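Side-chain contact in protein TASOR (PDB 6TL1), which serves as a component of the HUSH complex, which maintains epigenetic silencing of H3K9me3-rich chromatin, and is represented here by its pseudo-PARP domain: residues Leu7-Ser11 with Arg12-Asp16. Numbering follows the deposited sequence.
Sequences LTPGS and REFED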
loop_
_atom_site.group_PDB
_atom_site.type_symbol
_atom_site.label_atom_id
_atom_site.label_comp_id
_atom_site.label_asym_id
_atom_site.label_seq_id
_atom_site.Cartn_x
_atom_site.Cartn_y
_atom_site.Cartn_z
ATOM N N LEU A 7 -14.597 -8.781 -11.981
ATOM C CA LEU A 7 -13.869 -9.750 -12.785
ATOM C C LEU A 7 -14.423 -11.140 -12.509
ATOM O O LEU A 7 -14.737 -11.475 -11.358
ATOM C CB LEU A 7 -12.368 -9.714 -12.485
ATOM C CG LEU A 7 -11.693 -8.343 -12.491
ATOM C CD1 LEU A 7 -10.282 -8.416 -11.878
ATOM C CD2 LEU A 7 -11.642 -7.782 -13.900
ATOM N N THR A 8 -14.532 -11.945 -13.557
ATOM C CA THR A 8 -15.067 -13.288 -13.391
ATOM C C THR A 8 -13.972 -14.211 -12.869
ATOM O O THR A 8 -12.882 -14.255 -13.450
ATOM C CB THR A 8 -15.609 -13.813 -14.713
ATOM O OG1 THR A 8 -16.643 -12.935 -15.182
ATOM C CG2 THR A 8 -16.196 -15.217 -14.539
ATOM N N PRO A 9 -14.220 -14.952 -11.789
ATOM C CA PRO A 9 -13.192 -15.864 -11.271
ATOM C C PRO A 9 -12.747 -16.849 -12.339
ATOM O O PRO A 9 -13.564 -17.396 -13.083
ATOM C CB PRO A 9 -13.901 -16.574 -10.108
ATOM C CG PRO A 9 -14.946 -15.594 -9.664
ATOM C CD PRO A 9 -15.413 -14.910 -10.925
ATOM N N GLY A 10 -11.429 -17.044 -12.433
ATOM C CA GLY A 10 -10.851 -17.936 -13.413
ATOM C C GLY A 10 -10.458 -17.277 -14.713
ATOM O O GLY A 10 -9.727 -17.893 -15.505
ATOM N N SER A 11 -10.924 -16.049 -14.953
ATOM C CA SER A 11 -10.572 -15.289 -16.139
ATOM C C SER A 11 -9.134 -14.785 -16.047
ATOM O O SER A 11 -8.531 -14.743 -14.974
ATOM C CB SER A 11 -11.518 -14.102 -16.299
ATOM O OG SER A 11 -11.117 -13.041 -15.437
ATOM N N ARG A 12 -8.592 -14.376 -17.200
ATOM C CA ARG A 12 -7.238 -13.830 -17.237
ATOM C C ARG A 12 -7.094 -12.628 -16.305
ATOM O O ARG A 12 -6.108 -12.518 -15.566
ATOM C CB ARG A 12 -6.856 -13.455 -18.668
ATOM C CG ARG A 12 -5.494 -12.771 -18.758
ATOM C CD ARG A 12 -5.140 -12.371 -20.190
ATOM N NE ARG A 12 -4.764 -13.518 -21.018
ATOM C CZ ARG A 12 -3.532 -14.014 -21.096
ATOM N NH1 ARG A 12 -2.543 -13.474 -20.392
ATOM N NH2 ARG A 12 -3.285 -15.055 -21.885
ATOM N N GLU A 13 -8.047 -11.693 -16.351
ATOM C CA GLU A 13 -7.923 -10.483 -15.538
ATOM C C GLU A 13 -8.013 -10.803 -14.055
ATOM O O GLU A 13 -7.302 -10.210 -13.240
ATOM C CB GLU A 13 -9.004 -9.472 -15.921
ATOM C CG GLU A 13 -8.993 -9.062 -17.380
ATOM C CD GLU A 13 -9.645 -7.704 -17.609
ATOM O OE1 GLU A 13 -10.854 -7.562 -17.322
ATOM O OE2 GLU A 13 -8.947 -6.774 -18.067
ATOM N N PHE A 14 -8.898 -11.726 -13.692
ATOM C CA PHE A 14 -9.041 -12.146 -12.304
ATOM C C PHE A 14 -7.754 -12.772 -11.787
ATOM O O PHE A 14 -7.297 -12.452 -10.682
ATOM C CB PHE A 14 -10.208 -13.129 -12.195
ATOM C CG PHE A 14 -10.555 -13.536 -10.788
ATOM C CD1 PHE A 14 -9.885 -14.588 -10.176
ATOM C CD2 PHE A 14 -11.560 -12.893 -10.089
ATOM C CE1 PHE A 14 -10.209 -14.983 -8.892
ATOM C CE2 PHE A 14 -11.886 -13.285 -8.800
ATOM C CZ PHE A 14 -11.210 -14.329 -8.206
ATOM N N GLU A 15 -7.131 -13.639 -12.592
ATOM C CA GLU A 15 -5.940 -14.331 -12.121
ATOM C C GLU A 15 -4.713 -13.433 -12.132
ATOM O O GLU A 15 -3.794 -13.672 -11.344
ATOM C CB GLU A 15 -5.666 -15.561 -12.995
ATOM C CG GLU A 15 -6.772 -16.619 -12.984
ATOM C CD GLU A 15 -7.105 -17.130 -11.590
ATOM O OE1 GLU A 15 -6.183 -17.238 -10.752
ATOM O OE2 GLU A 15 -8.297 -17.412 -11.330
ATOM N N ASP A 16 -4.705 -12.387 -12.965
ATOM C CA ASP A 16 -3.674 -11.350 -12.878
ATOM C C ASP A 16 -3.718 -10.626 -11.534
ATOM O O ASP A 16 -2.674 -10.339 -10.937
ATOM C CB ASP A 16 -3.820 -10.348 -14.027
ATOM C CG ASP A 16 -3.246 -10.862 -15.346
ATOM O OD1 ASP A 16 -2.557 -11.904 -15.354
ATOM O OD2 ASP A 16 -3.491 -10.211 -16.384
#
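S11 and F14 meet at the start of helix 12-22 of the pseudo-PARP domain, where S11 is the N-cap. A type II beta turn, T8 to S11, leads into the helix from strand 4-6.

S11 OG accepts from F14 N at 3.1 Å, and the bond is nearly straight (164° at the hydrogen). The same hydroxyl donates to T8 O at 2.9 Å, in the carbonyl plane. A chi1 of 80° places OG where it lies between T8 O and F14 N and bonds to each. T8 O also accepts from S11 N, so two donors grip it. S11 O takes E15 N at 3.0 Å, the first turn of helical bonding.

Apolar contacts centre on F14. Its CG is anti to the backbone N (chi1 -174°), which carries the ring toward the turn. P9 CA makes a CH-pi contact over one face, 3.5 Å from the ring centroid. L7 packs CB against F14 CB. The L7 side chain crosses that of E13 at about a right angle, with L7 CD2 3.5 Å from E13 OE1. L7 and E13 also touch L41 of strand 34-42, and F14 touches A39. These contacts join the start of the helix to the sheet.

E15 reaches back to the turn, its OE2 3.3 Å from G10 CA.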